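PDB 3WIW: glycosyl hydrolase family 88 from Pedobacter heparinus, which probably releases unsaturated glucuronyl residues by hydrolysis from the non-reducing end of heparin-derived oligosaccharides. Local coordinates for residues D116-Y122 and N178-W184. Sequence-based numbering, arbitrary orientation.
Sequences DLGFMLY and NLEYLYW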
loop_
_atom_site.group_PDB
_atom_site.type_symbol
_atom_site.label_atom_id
_atom_site.label_comp_id
_atom_site.label_asym_id
_atom_site.label_seq_id
_atom_site.Cartn_x
_atom_site.Cartn_y
_atom_site.Cartn_z
ATOM N N ASP A 116 0.272 -6.264 10.174
ATOM C CA ASP A 116 -0.128 -4.976 9.582
ATOM C C ASP A 116 0.417 -3.746 10.319
ATOM O O ASP A 116 0.032 -2.614 10.016
ATOM C CB ASP A 116 -1.654 -4.886 9.420
ATOM C CG ASP A 116 -2.165 -5.724 8.276
ATOM O OD1 ASP A 116 -1.450 -5.825 7.256
ATOM O OD2 ASP A 116 -3.287 -6.277 8.400
ATOM N N LEU A 117 1.356 -3.948 11.239
ATOM C CA LEU A 117 2.017 -2.838 11.919
ATOM C C LEU A 117 2.743 -1.904 10.947
ATOM O O LEU A 117 2.917 -0.723 11.234
ATOM C CB LEU A 117 3.018 -3.358 12.939
ATOM C CG LEU A 117 2.365 -4.184 14.050
ATOM C CD1 LEU A 117 3.458 -4.764 14.952
ATOM C CD2 LEU A 117 1.356 -3.350 14.859
ATOM N N GLY A 118 3.182 -2.410 9.795
ATOM C CA GLY A 118 3.767 -1.538 8.795
ATOM C C GLY A 118 2.734 -0.550 8.238
ATOM O O GLY A 118 2.952 0.682 8.227
ATOM N N PHE A 119 1.606 -1.058 7.735
ATOM C CA PHE A 119 0.553 -0.171 7.265
ATOM C C PHE A 119 0.078 0.774 8.378
ATOM O O PHE A 119 -0.232 1.936 8.119
ATOM C CB PHE A 119 -0.643 -0.999 6.802
ATOM C CG PHE A 119 -0.430 -1.787 5.534
ATOM C CD1 PHE A 119 0.015 -1.186 4.358
ATOM C CD2 PHE A 119 -0.761 -3.140 5.503
ATOM C CE1 PHE A 119 0.100 -1.943 3.151
ATOM C CE2 PHE A 119 -0.663 -3.895 4.332
ATOM C CZ PHE A 119 -0.240 -3.287 3.163
ATOM N N MET A 120 -0.023 0.260 9.604
ATOM C CA MET A 120 -0.645 1.018 10.691
ATOM C C MET A 120 0.276 2.054 11.323
ATOM O O MET A 120 -0.120 3.207 11.466
ATOM C CB MET A 120 -1.149 0.054 11.767
ATOM C CG MET A 120 -2.241 -0.887 11.225
ATOM S SD MET A 120 -2.533 -2.344 12.255
ATOM C CE MET A 120 -3.520 -1.613 13.510
ATOM N N LEU A 121 1.480 1.632 11.723
ATOM C CA LEU A 121 2.462 2.532 12.345
ATOM C C LEU A 121 3.447 3.123 11.358
ATOM O O LEU A 121 3.795 4.288 11.461
ATOM C CB LEU A 121 3.261 1.805 13.418
ATOM C CG LEU A 121 2.527 1.558 14.723
ATOM C CD1 LEU A 121 3.326 0.599 15.603
ATOM C CD2 LEU A 121 2.356 2.868 15.469
ATOM N N TYR A 122 3.957 2.329 10.422
ATOM C CA TYR A 122 4.973 2.905 9.550
ATOM C C TYR A 122 4.386 3.953 8.578
ATOM O O TYR A 122 5.033 4.968 8.293
ATOM C CB TYR A 122 5.789 1.825 8.837
ATOM C CG TYR A 122 7.072 2.367 8.243
ATOM C CD1 TYR A 122 8.089 2.848 9.069
ATOM C CD2 TYR A 122 7.263 2.402 6.860
ATOM C CE1 TYR A 122 9.268 3.354 8.520
ATOM C CE2 TYR A 122 8.422 2.919 6.290
ATOM C CZ TYR A 122 9.439 3.374 7.143
ATOM O OH TYR A 122 10.621 3.884 6.622
ATOM N N ASN A 178 4.529 -4.714 4.576
ATOM C CA ASN A 178 4.909 -4.532 5.970
ATOM C C ASN A 178 6.404 -4.728 6.225
ATOM O O ASN A 178 6.890 -4.397 7.287
ATOM C CB ASN A 178 4.032 -5.433 6.829
ATOM C CG ASN A 178 2.619 -4.928 6.899
ATOM O OD1 ASN A 178 2.388 -3.787 7.292
ATOM N ND2 ASN A 178 1.653 -5.759 6.499
ATOM N N LEU A 179 7.136 -5.265 5.252
ATOM C CA LEU A 179 8.589 -5.401 5.372
ATOM C C LEU A 179 9.318 -4.061 5.402
ATOM O O LEU A 179 10.385 -3.965 6.008
ATOM C CB LEU A 179 9.153 -6.269 4.253
ATOM C CG LEU A 179 8.540 -7.661 4.130
ATOM C CD1 LEU A 179 9.273 -8.417 3.035
ATOM C CD2 LEU A 179 8.530 -8.410 5.462
ATOM N N GLU A 180 8.736 -3.031 4.778
ATOM C CA GLU A 180 9.423 -1.741 4.670
ATOM C C GLU A 180 9.768 -1.221 6.080
ATOM O O GLU A 180 10.876 -0.729 6.342
ATOM C CB GLU A 180 8.571 -0.730 3.899
ATOM C CG GLU A 180 9.396 0.518 3.585
ATOM C CD GLU A 180 8.653 1.567 2.807
ATOM O OE1 GLU A 180 9.153 2.707 2.717
ATOM O OE2 GLU A 180 7.608 1.245 2.228
ATOM N N TYR A 181 8.794 -1.340 6.977
ATOM C CA TYR A 181 8.954 -0.974 8.376
ATOM C C TYR A 181 10.177 -1.652 8.993
ATOM O O TYR A 181 11.005 -0.986 9.646
ATOM C CB TYR A 181 7.695 -1.383 9.115
ATOM C CG TYR A 181 7.559 -0.906 10.563
ATOM C CD1 TYR A 181 8.427 0.023 11.160
ATOM C CD2 TYR A 181 6.492 -1.400 11.331
ATOM C CE1 TYR A 181 8.212 0.429 12.495
ATOM C CE2 TYR A 181 6.264 -1.006 12.619
ATOM C CZ TYR A 181 7.120 -0.099 13.208
ATOM O OH TYR A 181 6.849 0.280 14.498
ATOM N N LEU A 182 10.343 -2.957 8.774
ATOM C CA LEU A 182 11.471 -3.676 9.362
ATOM C C LEU A 182 12.797 -3.343 8.699
ATOM O O LEU A 182 13.819 -3.338 9.391
ATOM C CB LEU A 182 11.250 -5.180 9.315
ATOM C CG LEU A 182 10.313 -5.799 10.335
ATOM C CD1 LEU A 182 10.365 -7.316 10.215
ATOM C CD2 LEU A 182 10.696 -5.355 11.733
ATOM N N TYR A 183 12.834 -3.154 7.380
ATOM C CA TYR A 183 14.099 -2.725 6.772
ATOM C C TYR A 183 14.571 -1.415 7.398
ATOM O O TYR A 183 15.742 -1.264 7.774
ATOM C CB TYR A 183 13.964 -2.519 5.272
ATOM C CG TYR A 183 13.712 -3.752 4.424
ATOM C CD1 TYR A 183 14.529 -4.880 4.497
ATOM C CD2 TYR A 183 12.683 -3.751 3.476
ATOM C CE1 TYR A 183 14.289 -5.974 3.678
ATOM C CE2 TYR A 183 12.444 -4.846 2.665
ATOM C CZ TYR A 183 13.251 -5.947 2.763
ATOM O OH TYR A 183 13.026 -7.031 1.943
ATOM N N TRP A 184 13.649 -0.472 7.541
ATOM C CA TRP A 184 13.955 0.828 8.117
ATOM C C TRP A 184 14.386 0.675 9.572
ATOM O O TRP A 184 15.405 1.216 9.988
ATOM C CB TRP A 184 12.735 1.770 8.021
ATOM C CG TRP A 184 12.941 3.008 8.832
ATOM C CD1 TRP A 184 13.626 4.130 8.460
ATOM C CD2 TRP A 184 12.529 3.215 10.199
ATOM N NE1 TRP A 184 13.643 5.027 9.510
ATOM C CE2 TRP A 184 12.977 4.491 10.583
ATOM C CE3 TRP A 184 11.790 2.454 11.115
ATOM C CZ2 TRP A 184 12.722 5.029 11.858
ATOM C CZ3 TRP A 184 11.539 2.980 12.391
ATOM C CH2 TRP A 184 12.010 4.254 12.748
HETATM O O HOH W 1 11.284 3.475 4.165
#
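Tyr122 lies along helix 178-184, with one face of its ring over CA of Tyr181. The CA of Tyr181 is 4.0 Å from the centroid of that ring, a CH-pi contact. Tyr181 receives the reverse contact, from CB of Tyr122 over its own ring. The ring planes are only 22° apart, but the offset is too large for a real stack. CG of Tyr122 is anti to the backbone N (chi1 -164°), which carries the ring along the partner helix to Trp184. There its CE1 sits over the indole face, near the rim, and OH comes within 3.3 Å of Trp184 CB. A water joins this hydroxyl to Glu180, 2.6 Å from Tyr122 OH and 2.7 Å from Glu180 OE1.

The Tyr181 side chain is a knob in a hole formed by Leu117, Gly118, Leu121 and Tyr122. Its hydroxyl bonds to the carbonyl of Leu141 on helix 138-150.

Asn178 works at the start of helix 117-122. Its OD1 accepts the N-H of Phe119 at 2.9 Å, nearly in line with the amide C=O. Its ND2 donates to Asp116 OD1 at 3.2 Å, on the anti side of the carboxylate. The two bonds use both ends of the amide and so fix its rotation. Asp116 OD1 also bonds a buffer molecule, probably from crystallisation. Asp116 is the predicted nucleophile, and Asn178 probably helps hold its carboxylate in place from the second shell. The arrangement is helix-helix packing in an alpha6/alpha6-barrel, beside the predicted active site of a family 88 glycosyl hydrolase.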